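Local coordinates for protein IclR transcriptional regulator (Thermotoga maritima, PDB 1MKM) that probably binds DNA through a winged helix-turn-helix domain as a transcription regulator of the IclR family, and carries zinc in its C-terminal domain, at residues B[41-52]-B[61-70]; B[191-202]-B[214-224]. All blocks are in the same frame, centred on the assembly; numbering follows the deposited sequence.

How the contacts relate
Contact 1 precedes contact 2 along the chain. It sits in the winged helix-turn-helix domain, where helix 37-50 meets strand 61-63 and the start of helix 66-75. Contact 2 lies in the C-terminal domain of the GAF clan and pairs strands 197-205 and 211-220, neighbours in an antiparallel sheet of six strands. The centres are 37 Å apart, the chain's centre falls between them, and the nearest atoms are about 20 Å apart, so they share no strand, helix or side chain. One contact belongs to the presumed DNA-binding domain, the other to the domain that carries zinc.

Contact 1 of 2, residues B[41-52]-B[61-70]; sequences YKYMVVLEEKGF and YVPGYKLIEY
In the winged helix-turn-helix domain, the C-terminal half of helix 37-50 and the turn after it pack against the second wing strand and the helix that follows, M44 meeting Y61 and F52 meeting K66. The flexible, unbranched M44 chain suits its place: bent at chi2 and chi3, it sets methyl CE down on one face of the Y61 ring, 3.5 Å from the centroid, with SD behind it above the same face, a Met-aromatic contact. OE2 of E48 comes to the edge of that ring, 3.6 Å from CE2 of Y61, its carboxylate plane turned 84° from the ring's.

G51 ends the helix in a Schellman motif, at a positive phi that glycine accepts easily. Its carbonyl O takes the N-H of K66 at 3.3 Å, while F52 O receives the N-H of G64 at 2.8 Å, nearly straight at 169°. Without a side chain, G64 can press against this turn. K66 lays CG over one face of F52, 3.8 Å from the centroid, and sends NZ to a salt bridge with E69. L67 CD1 reaches the F52 ring edge, 3.3 Å from CE2. Y70 meets that ring obliquely, CE2 3.5 Å from F52 CZ, and its OH bonds to D15 of the second subunit, whose F11 also meets F52. The presumed recognition helix, wing and following helix are joined as in winged helix-turn-helix regulators.

Contact 2 of 2, residues B[191-202]-B[214-224]; sequences EENEIGIMCVGV and GVSISGVARKF
M198 lies along the ring of F224, its CB over one face at 4.1 Å from the centroid and its methyl CE reaching back to F224 CB at 3.4 Å. M198 sits on a strand of the beta hairpin 197-205/211-220 in the C-terminal domain, and F224, past the second strand and a 3-10 segment, folds back over it. With CG anti to the carbonyl carbon (chi1 -74°) and a bend only at chi3, the M198 chain also brings SD against A221, 3.7 Å from its CB; a long unbranched side chain can serve both neighbours. V200 meets the same ring with CG2 at the edge, 3.9 Å from F224 CD2. Y232 adds an edge-to-face ring, and helix 226-246 covers V200.

Hydrogen-bonded backbone pairs (M198-G219, V200-I217, V202-V215) alternate with non-hydrogen-bonded ones. M198 N gives its hydrogen to G219 O at 3.1 Å, whereas the return bond from G219 is weak; V202 and V215 exchange bonds both ways. G219 lacks a side chain where F224 CE1 would crowd one. G196 O accepts the N-H of A221 at 2.8 Å, tying the type II turn of E194 to I197 to the 3-10 segment.

C199 and S218 form a non-hydrogen-bonded pair, their side chains on the face opposite M198 and V200. C199, with D189, is a zinc-binding residue, and its SG lies 3.8 Å from S218 OG.

Contact 1 of 2, residues B[41-52]-B[61-70]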
loop_
_atom_site.group_PDB
_atom_site.type_symbol
_atom_site.label_atom_id
_atom_site.label_comp_id
_atom_site.label_asym_id
_atom_site.label_seq_id
_atom_site.Cartn_x
_atom_site.Cartn_y
_atom_site.Cartn_z
ATOM N N TYR B 41 -13.894 -24.326 -17.762
ATOM C CA TYR B 41 -13.477 -23.344 -18.757
ATOM C C TYR B 41 -14.665 -22.825 -19.533
ATOM O O TYR B 41 -14.658 -21.686 -20.008
ATOM C CB TYR B 41 -12.471 -23.943 -19.742
ATOM C CG TYR B 41 -11.040 -23.795 -19.295
ATOM C CD1 TYR B 41 -10.460 -22.527 -19.144
ATOM C CD2 TYR B 41 -10.269 -24.922 -18.974
ATOM C CE1 TYR B 41 -9.139 -22.388 -18.675
ATOM C CE2 TYR B 41 -8.958 -24.794 -18.504
ATOM C CZ TYR B 41 -8.401 -23.530 -18.356
ATOM O OH TYR B 41 -7.110 -23.430 -17.881
ATOM N N LYS B 42 -15.686 -23.661 -19.677
ATOM C CA LYS B 42 -16.874 -23.242 -20.403
ATOM C C LYS B 42 -17.471 -22.026 -19.688
ATOM O O LYS B 42 -17.754 -21.007 -20.314
ATOM C CB LYS B 42 -17.883 -24.396 -20.471
ATOM C CG LYS B 42 -18.642 -24.482 -21.799
ATOM C CD LYS B 42 -19.199 -25.889 -22.043
ATOM C CE LYS B 42 -18.073 -26.923 -22.047
ATOM N NZ LYS B 42 -18.557 -28.320 -22.231
ATOM N N TYR B 43 -17.644 -22.128 -18.373
ATOM C CA TYR B 43 -18.194 -21.019 -17.608
ATOM C C TYR B 43 -17.187 -19.879 -17.446
ATOM O O TYR B 43 -17.512 -18.720 -17.692
ATOM C CB TYR B 43 -18.638 -21.476 -16.223
ATOM C CG TYR B 43 -19.737 -22.504 -16.214
ATOM C CD1 TYR B 43 -19.451 -23.857 -16.373
ATOM C CD2 TYR B 43 -21.063 -22.132 -15.987
ATOM C CE1 TYR B 43 -20.455 -24.814 -16.295
ATOM C CE2 TYR B 43 -22.078 -23.080 -15.911
ATOM C CZ TYR B 43 -21.764 -24.419 -16.063
ATOM O OH TYR B 43 -22.752 -25.369 -15.965
ATOM N N MET B 44 -15.966 -20.208 -17.034
ATOM C CA MET B 44 -14.925 -19.196 -16.821
ATOM C C MET B 44 -14.532 -18.376 -18.065
ATOM O O MET B 44 -14.202 -17.196 -17.953
ATOM C CB MET B 44 -13.683 -19.855 -16.218
ATOM C CG MET B 44 -13.909 -20.488 -14.839
ATOM S SD MET B 44 -14.693 -19.390 -13.619
ATOM C CE MET B 44 -13.764 -17.855 -13.895
ATOM N N VAL B 45 -14.563 -18.987 -19.246
ATOM C CA VAL B 45 -14.203 -18.253 -20.452
ATOM C C VAL B 45 -15.261 -17.197 -20.782
ATOM O O VAL B 45 -14.923 -16.081 -21.182
ATOM C CB VAL B 45 -13.992 -19.205 -21.675
ATOM C CG1 VAL B 45 -15.273 -19.944 -22.009
ATOM C CG2 VAL B 45 -13.517 -18.404 -22.879
ATOM N N VAL B 46 -16.536 -17.540 -20.616
ATOM C CA VAL B 46 -17.609 -16.581 -20.893
ATOM C C VAL B 46 -17.620 -15.474 -19.836
ATOM O O VAL B 46 -17.750 -14.289 -20.163
ATOM C CB VAL B 46 -19.005 -17.267 -20.939
ATOM C CG1 VAL B 46 -20.069 -16.231 -21.226
ATOM C CG2 VAL B 46 -19.037 -18.349 -22.028
ATOM N N LEU B 47 -17.487 -15.863 -18.569
ATOM C CA LEU B 47 -17.455 -14.894 -17.478
ATOM C C LEU B 47 -16.290 -13.944 -17.709
ATOM O O LEU B 47 -16.402 -12.741 -17.474
ATOM C CB LEU B 47 -17.278 -15.590 -16.127
ATOM C CG LEU B 47 -18.440 -16.423 -15.577
ATOM C CD1 LEU B 47 -18.055 -17.122 -14.256
ATOM C CD2 LEU B 47 -19.616 -15.514 -15.365
ATOM N N GLU B 48 -15.170 -14.482 -18.181
ATOM C CA GLU B 48 -14.009 -13.642 -18.432
ATOM C C GLU B 48 -14.238 -12.706 -19.620
ATOM O O GLU B 48 -13.946 -11.511 -19.542
ATOM C CB GLU B 48 -12.769 -14.496 -18.674
ATOM C CG GLU B 48 -11.527 -13.666 -18.881
ATOM C CD GLU B 48 -10.266 -14.497 -18.995
ATOM O OE1 GLU B 48 -9.217 -13.909 -19.323
ATOM O OE2 GLU B 48 -10.308 -15.722 -18.760
ATOM N N GLU B 49 -14.771 -13.263 -20.712
ATOM C CA GLU B 49 -15.053 -12.507 -21.936
ATOM C C GLU B 49 -16.085 -11.397 -21.695
ATOM O O GLU B 49 -16.068 -10.356 -22.361
ATOM C CB GLU B 49 -15.552 -13.472 -23.024
ATOM C CG GLU B 49 -16.755 -12.980 -23.829
ATOM C CD GLU B 49 -16.379 -12.395 -25.175
ATOM O OE1 GLU B 49 -15.943 -13.169 -26.056
ATOM O OE2 GLU B 49 -16.519 -11.167 -25.355
ATOM N N LYS B 50 -16.979 -11.619 -20.736
ATOM C CA LYS B 50 -18.012 -10.637 -20.420
ATOM C C LYS B 50 -17.515 -9.602 -19.418
ATOM O O LYS B 50 -18.188 -8.599 -19.179
ATOM C CB LYS B 50 -19.260 -11.335 -19.869
ATOM C CG LYS B 50 -20.025 -12.176 -20.888
ATOM C CD LYS B 50 -20.682 -11.297 -21.928
ATOM C CE LYS B 50 -21.388 -12.113 -22.999
ATOM N NZ LYS B 50 -21.835 -11.211 -24.098
ATOM N N GLY B 51 -16.346 -9.861 -18.828
ATOM C CA GLY B 51 -15.768 -8.936 -17.871
ATOM C C GLY B 51 -16.170 -9.108 -16.412
ATOM O O GLY B 51 -15.834 -8.265 -15.579
ATOM N N PHE B 52 -16.885 -10.187 -16.096
ATOM C CA PHE B 52 -17.312 -10.455 -14.725
ATOM C C PHE B 52 -16.152 -10.927 -13.892
ATOM O O PHE B 52 -16.152 -10.818 -12.667
ATOM C CB PHE B 52 -18.424 -11.510 -14.703
ATOM C CG PHE B 52 -19.733 -10.994 -15.215
ATOM C CD1 PHE B 52 -20.034 -11.041 -16.577
ATOM C CD2 PHE B 52 -20.625 -10.374 -14.356
ATOM C CE1 PHE B 52 -21.215 -10.463 -17.073
ATOM C CE2 PHE B 52 -21.796 -9.798 -14.845
ATOM C CZ PHE B 52 -22.090 -9.841 -16.206
ATOM N N TYR B 61 -8.058 -16.512 -11.002
ATOM C CA TYR B 61 -9.144 -15.568 -11.253
ATOM C C TYR B 61 -9.554 -14.594 -10.139
ATOM O O TYR B 61 -9.627 -14.942 -8.965
ATOM C CB TYR B 61 -10.393 -16.332 -11.688
ATOM C CG TYR B 61 -10.289 -17.020 -13.034
ATOM C CD1 TYR B 61 -9.784 -18.318 -13.146
ATOM C CD2 TYR B 61 -10.733 -16.382 -14.189
ATOM C CE1 TYR B 61 -9.735 -18.965 -14.386
ATOM C CE2 TYR B 61 -10.689 -17.017 -15.428
ATOM C CZ TYR B 61 -10.195 -18.304 -15.518
ATOM O OH TYR B 61 -10.194 -18.929 -16.736
ATOM N N VAL B 62 -9.878 -13.380 -10.561
ATOM C CA VAL B 62 -10.293 -12.322 -9.662
ATOM C C VAL B 62 -11.502 -11.631 -10.282
ATOM O O VAL B 62 -11.657 -11.609 -11.504
ATOM C CB VAL B 62 -9.112 -11.334 -9.454
ATOM C CG1 VAL B 62 -9.563 -9.913 -9.607
ATOM C CG2 VAL B 62 -8.487 -11.566 -8.090
ATOM N N PRO B 63 -12.393 -11.076 -9.450
ATOM C CA PRO B 63 -13.567 -10.403 -10.012
ATOM C C PRO B 63 -13.240 -9.241 -10.945
ATOM O O PRO B 63 -12.297 -8.483 -10.716
ATOM C CB PRO B 63 -14.359 -9.967 -8.770
ATOM C CG PRO B 63 -13.328 -9.908 -7.692
ATOM C CD PRO B 63 -12.445 -11.090 -7.980
ATOM N N GLY B 64 -14.037 -9.123 -12.001
ATOM C CA GLY B 64 -13.858 -8.071 -12.980
ATOM C C GLY B 64 -14.563 -6.781 -12.612
ATOM O O GLY B 64 -15.097 -6.633 -11.512
ATOM N N TYR B 65 -14.578 -5.853 -13.557
ATOM C CA TYR B 65 -15.174 -4.542 -13.369
ATOM C C TYR B 65 -16.644 -4.485 -13.748
ATOM O O TYR B 65 -17.359 -3.592 -13.310
ATOM C CB TYR B 65 -14.427 -3.531 -14.233
ATOM C CG TYR B 65 -14.921 -3.544 -15.661
ATOM C CD1 TYR B 65 -15.966 -2.705 -16.063
ATOM C CD2 TYR B 65 -14.428 -4.467 -16.583
ATOM C CE1 TYR B 65 -16.508 -2.786 -17.333
ATOM C CE2 TYR B 65 -14.973 -4.561 -17.869
ATOM C CZ TYR B 65 -16.011 -3.718 -18.230
ATOM O OH TYR B 65 -16.570 -3.803 -19.486
ATOM N N LYS B 66 -17.086 -5.406 -14.601
ATOM C CA LYS B 66 -18.473 -5.406 -15.065
ATOM C C LYS B 66 -19.488 -5.161 -13.954
ATOM O O LYS B 66 -20.272 -4.217 -14.016
ATOM C CB LYS B 66 -18.790 -6.723 -15.781
ATOM C CG LYS B 66 -20.157 -6.773 -16.384
ATOM C CD LYS B 66 -20.374 -5.604 -17.330
ATOM C CE LYS B 66 -19.403 -5.613 -18.506
ATOM N NZ LYS B 66 -19.685 -4.471 -19.432
ATOM N N LEU B 67 -19.467 -6.016 -12.942
ATOM C CA LEU B 67 -20.379 -5.908 -11.811
ATOM C C LEU B 67 -20.364 -4.481 -11.224
ATOM O O LEU B 67 -21.418 -3.921 -10.890
ATOM C CB LEU B 67 -19.986 -6.964 -10.782
ATOM C CG LEU B 67 -20.955 -8.134 -10.522
ATOM C CD1 LEU B 67 -21.682 -8.540 -11.764
ATOM C CD2 LEU B 67 -20.197 -9.298 -9.937
ATOM N N ILE B 68 -19.170 -3.890 -11.135
ATOM C CA ILE B 68 -19.027 -2.523 -10.642
ATOM C C ILE B 68 -19.824 -1.598 -11.558
ATOM O O ILE B 68 -20.605 -0.760 -11.101
ATOM C CB ILE B 68 -17.554 -2.073 -10.622
ATOM C CG1 ILE B 68 -16.749 -2.971 -9.673
ATOM C CG2 ILE B 68 -17.475 -0.646 -10.159
ATOM C CD1 ILE B 68 -15.225 -2.840 -9.772
ATOM N N GLU B 69 -19.635 -1.762 -12.862
ATOM C CA GLU B 69 -20.376 -0.960 -13.823
ATOM C C GLU B 69 -21.895 -1.184 -13.682
ATOM O O GLU B 69 -22.690 -0.243 -13.784
ATOM C CB GLU B 69 -19.956 -1.335 -15.249
ATOM C CG GLU B 69 -20.685 -0.544 -16.320
ATOM C CD GLU B 69 -20.478 -1.088 -17.730
ATOM O OE1 GLU B 69 -19.714 -2.063 -17.911
ATOM O OE2 GLU B 69 -21.095 -0.531 -18.659
ATOM N N TYR B 70 -22.304 -2.432 -13.456
ATOM C CA TYR B 70 -23.731 -2.747 -13.341
ATOM C C TYR B 70 -24.369 -2.060 -12.140
ATOM O O TYR B 70 -25.465 -1.508 -12.236
ATOM C CB TYR B 70 -23.944 -4.264 -13.260
ATOM C CG TYR B 70 -23.941 -4.951 -14.607
ATOM C CD1 TYR B 70 -23.738 -4.223 -15.784
ATOM C CD2 TYR B 70 -24.147 -6.340 -14.712
ATOM C CE1 TYR B 70 -23.739 -4.854 -17.024
ATOM C CE2 TYR B 70 -24.143 -6.979 -15.943
ATOM C CZ TYR B 70 -23.940 -6.233 -17.091
ATOM O OH TYR B 70 -23.938 -6.845 -18.309
#

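Contact 2 of 2, residues B[191-202]-B[214-224]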
loop_
_atom_site.group_PDB
_atom_site.type_symbol
_atom_site.label_atom_id
_atom_site.label_comp_id
_atom_site.label_asym_id
_atom_site.label_seq_id
_atom_site.Cartn_x
_atom_site.Cartn_y
_atom_site.Cartn_z
ATOM N N GLU B 191 -30.720 0.857 19.829
ATOM C CA GLU B 191 -30.226 -0.505 19.691
ATOM C C GLU B 191 -31.314 -1.503 19.316
ATOM O O GLU B 191 -31.256 -2.669 19.692
ATOM C CB GLU B 191 -29.525 -0.931 20.984
ATOM C CG GLU B 191 -27.999 -0.962 20.862
ATOM C CD GLU B 191 -27.289 -0.716 22.183
ATOM O OE1 GLU B 191 -27.476 0.382 22.752
ATOM O OE2 GLU B 191 -26.543 -1.611 22.644
ATOM N N GLU B 192 -32.294 -1.028 18.554
ATOM C CA GLU B 192 -33.415 -1.847 18.101
ATOM C C GLU B 192 -33.035 -2.668 16.872
ATOM O O GLU B 192 -33.587 -3.739 16.648
ATOM C CB GLU B 192 -34.618 -0.960 17.754
ATOM C CG GLU B 192 -35.017 0.037 18.834
ATOM C CD GLU B 192 -36.085 1.008 18.362
ATOM O OE1 GLU B 192 -37.215 0.572 18.067
ATOM O OE2 GLU B 192 -35.794 2.217 18.281
ATOM N N ASN B 193 -32.112 -2.159 16.063
ATOM C CA ASN B 193 -31.688 -2.881 14.870
ATOM C C ASN B 193 -30.427 -3.661 15.198
ATOM O O ASN B 193 -30.416 -4.887 15.116
ATOM C CB ASN B 193 -31.439 -1.909 13.708
ATOM C CG ASN B 193 -31.059 -2.621 12.406
ATOM O OD1 ASN B 193 -29.916 -3.048 12.221
ATOM N ND2 ASN B 193 -32.020 -2.748 11.504
ATOM N N GLU B 194 -29.367 -2.952 15.575
ATOM C CA GLU B 194 -28.118 -3.611 15.937
ATOM C C GLU B 194 -27.607 -3.146 17.295
ATOM O O GLU B 194 -27.581 -1.952 17.592
ATOM C CB GLU B 194 -27.050 -3.378 14.866
ATOM C CG GLU B 194 -26.676 -4.646 14.104
ATOM C CD GLU B 194 -25.618 -4.412 13.041
ATOM O OE1 GLU B 194 -25.831 -3.542 12.171
ATOM O OE2 GLU B 194 -24.576 -5.106 13.069
ATOM N N ILE B 195 -27.207 -4.103 18.126
ATOM C CA ILE B 195 -26.698 -3.791 19.451
ATOM C C ILE B 195 -25.345 -3.071 19.353
ATOM O O ILE B 195 -24.464 -3.456 18.578
ATOM C CB ILE B 195 -26.592 -5.086 20.314
ATOM C CG1 ILE B 195 -25.698 -4.841 21.534
ATOM C CG2 ILE B 195 -26.106 -6.249 19.459
ATOM C CD1 ILE B 195 -25.449 -6.089 22.374
ATOM N N GLY B 196 -25.197 -2.013 20.142
ATOM C CA GLY B 196 -23.969 -1.245 20.116
ATOM C C GLY B 196 -24.154 -0.019 19.244
ATOM O O GLY B 196 -23.446 0.977 19.416
ATOM N N ILE B 197 -25.126 -0.092 18.331
ATOM C CA ILE B 197 -25.436 0.988 17.390
ATOM C C ILE B 197 -26.800 1.659 17.621
ATOM O O ILE B 197 -27.806 0.985 17.854
ATOM C CB ILE B 197 -25.415 0.462 15.899
ATOM C CG1 ILE B 197 -24.022 0.614 15.257
ATOM C CG2 ILE B 197 -26.391 1.248 15.057
ATOM C CD1 ILE B 197 -22.919 -0.080 15.960
ATOM N N MET B 198 -26.828 2.989 17.536
ATOM C CA MET B 198 -28.062 3.761 17.666
ATOM C C MET B 198 -28.106 4.684 16.453
ATOM O O MET B 198 -27.069 4.986 15.878
ATOM C CB MET B 198 -28.067 4.591 18.954
ATOM C CG MET B 198 -28.295 3.773 20.213
ATOM S SD MET B 198 -28.144 4.743 21.726
ATOM C CE MET B 198 -29.325 6.049 21.412
ATOM N N CYS B 199 -29.291 5.138 16.065
ATOM C CA CYS B 199 -29.409 6.006 14.897
ATOM C C CYS B 199 -30.481 7.069 15.088
ATOM O O CYS B 199 -31.256 7.023 16.035
ATOM C CB CYS B 199 -29.779 5.171 13.665
ATOM S SG CYS B 199 -28.921 3.583 13.526
ATOM N N VAL B 200 -30.510 8.031 14.177
ATOM C CA VAL B 200 -31.517 9.074 14.186
ATOM C C VAL B 200 -31.909 9.224 12.721
ATOM O O VAL B 200 -31.039 9.339 11.859
ATOM C CB VAL B 200 -30.969 10.420 14.726
ATOM C CG1 VAL B 200 -31.978 11.520 14.473
ATOM C CG2 VAL B 200 -30.693 10.310 16.215
ATOM N N GLY B 201 -33.206 9.204 12.432
ATOM C CA GLY B 201 -33.633 9.306 11.053
ATOM C C GLY B 201 -34.812 10.216 10.786
ATOM O O GLY B 201 -35.649 10.446 11.659
ATOM N N VAL B 202 -34.868 10.714 9.553
ATOM C CA VAL B 202 -35.913 11.614 9.074
ATOM C C VAL B 202 -36.300 11.160 7.659
ATOM O O VAL B 202 -35.459 10.639 6.924
ATOM C CB VAL B 202 -35.384 13.067 9.016
ATOM C CG1 VAL B 202 -36.454 14.006 8.502
ATOM C CG2 VAL B 202 -34.914 13.499 10.385
ATOM N N GLY B 214 -35.262 7.379 3.240
ATOM C CA GLY B 214 -34.900 7.548 4.625
ATOM C C GLY B 214 -33.438 7.917 4.716
ATOM O O GLY B 214 -32.599 7.295 4.066
ATOM N N VAL B 215 -33.147 8.953 5.498
ATOM C CA VAL B 215 -31.790 9.424 5.725
ATOM C C VAL B 215 -31.571 9.282 7.220
ATOM O O VAL B 215 -32.474 9.570 8.012
ATOM C CB VAL B 215 -31.638 10.906 5.344
ATOM C CG1 VAL B 215 -31.929 11.090 3.883
ATOM C CG2 VAL B 215 -32.603 11.758 6.154
ATOM N N SER B 216 -30.400 8.816 7.622
ATOM C CA SER B 216 -30.147 8.684 9.042
ATOM C C SER B 216 -28.675 8.800 9.391
ATOM O O SER B 216 -27.801 8.661 8.528
ATOM C CB SER B 216 -30.720 7.361 9.570
ATOM O OG SER B 216 -30.114 6.237 8.972
ATOM N N ILE B 217 -28.406 9.089 10.659
ATOM C CA ILE B 217 -27.038 9.201 11.143
ATOM C C ILE B 217 -26.835 7.957 11.976
ATOM O O ILE B 217 -27.709 7.590 12.759
ATOM C CB ILE B 217 -26.841 10.456 12.014
ATOM C CG1 ILE B 217 -26.786 11.703 11.118
ATOM C CG2 ILE B 217 -25.608 10.304 12.866
ATOM C CD1 ILE B 217 -26.738 13.024 11.887
ATOM N N SER B 218 -25.688 7.308 11.825
ATOM C CA SER B 218 -25.451 6.086 12.563
ATOM C C SER B 218 -24.116 6.067 13.273
ATOM O O SER B 218 -23.121 6.536 12.747
ATOM C CB SER B 218 -25.559 4.895 11.602
ATOM O OG SER B 218 -26.709 5.047 10.773
ATOM N N GLY B 219 -24.100 5.517 14.478
ATOM C CA GLY B 219 -22.859 5.442 15.216
ATOM C C GLY B 219 -22.995 4.607 16.468
ATOM O O GLY B 219 -24.049 4.019 16.717
ATOM N N VAL B 220 -21.935 4.545 17.258
ATOM C CA VAL B 220 -21.996 3.775 18.483
ATOM C C VAL B 220 -22.946 4.450 19.467
ATOM O O VAL B 220 -23.071 5.681 19.497
ATOM C CB VAL B 220 -20.612 3.626 19.131
ATOM C CG1 VAL B 220 -20.723 2.761 20.377
ATOM C CG2 VAL B 220 -19.648 2.994 18.143
ATOM N N ALA B 221 -23.612 3.621 20.264
ATOM C CA ALA B 221 -24.587 4.060 21.248
ATOM C C ALA B 221 -24.108 5.191 22.145
ATOM O O ALA B 221 -24.834 6.171 22.362
ATOM C CB ALA B 221 -25.014 2.870 22.092
ATOM N N ARG B 222 -22.886 5.061 22.656
ATOM C CA ARG B 222 -22.303 6.061 23.548
ATOM C C ARG B 222 -22.543 7.510 23.121
ATOM O O ARG B 222 -22.905 8.351 23.939
ATOM C CB ARG B 222 -20.790 5.848 23.684
ATOM C CG ARG B 222 -20.369 4.473 24.149
ATOM C CD ARG B 222 -18.904 4.490 24.564
ATOM N NE ARG B 222 -18.341 3.152 24.708
ATOM C CZ ARG B 222 -17.106 2.907 25.137
ATOM N NH1 ARG B 222 -16.307 3.914 25.469
ATOM N NH2 ARG B 222 -16.661 1.658 25.223
ATOM N N LYS B 223 -22.344 7.796 21.841
ATOM C CA LYS B 223 -22.502 9.151 21.326
ATOM C C LYS B 223 -23.898 9.779 21.364
ATOM O O LYS B 223 -24.036 10.986 21.579
ATOM C CB LYS B 223 -21.969 9.214 19.890
ATOM C CG LYS B 223 -20.446 9.106 19.758
ATOM C CD LYS B 223 -20.027 9.138 18.291
ATOM C CE LYS B 223 -18.533 8.884 18.130
ATOM N NZ LYS B 223 -18.124 8.821 16.692
ATOM N N PHE B 224 -24.935 8.972 21.167
ATOM C CA PHE B 224 -26.291 9.500 21.127
ATOM C C PHE B 224 -26.901 9.919 22.465
ATOM O O PHE B 224 -27.639 9.160 23.102
ATOM C CB PHE B 224 -27.200 8.503 20.394
ATOM C CG PHE B 224 -26.800 8.275 18.953
ATOM C CD1 PHE B 224 -25.615 7.597 18.639
ATOM C CD2 PHE B 224 -27.565 8.799 17.910
ATOM C CE1 PHE B 224 -25.202 7.455 17.317
ATOM C CE2 PHE B 224 -27.156 8.660 16.589
ATOM C CZ PHE B 224 -25.973 7.989 16.294
#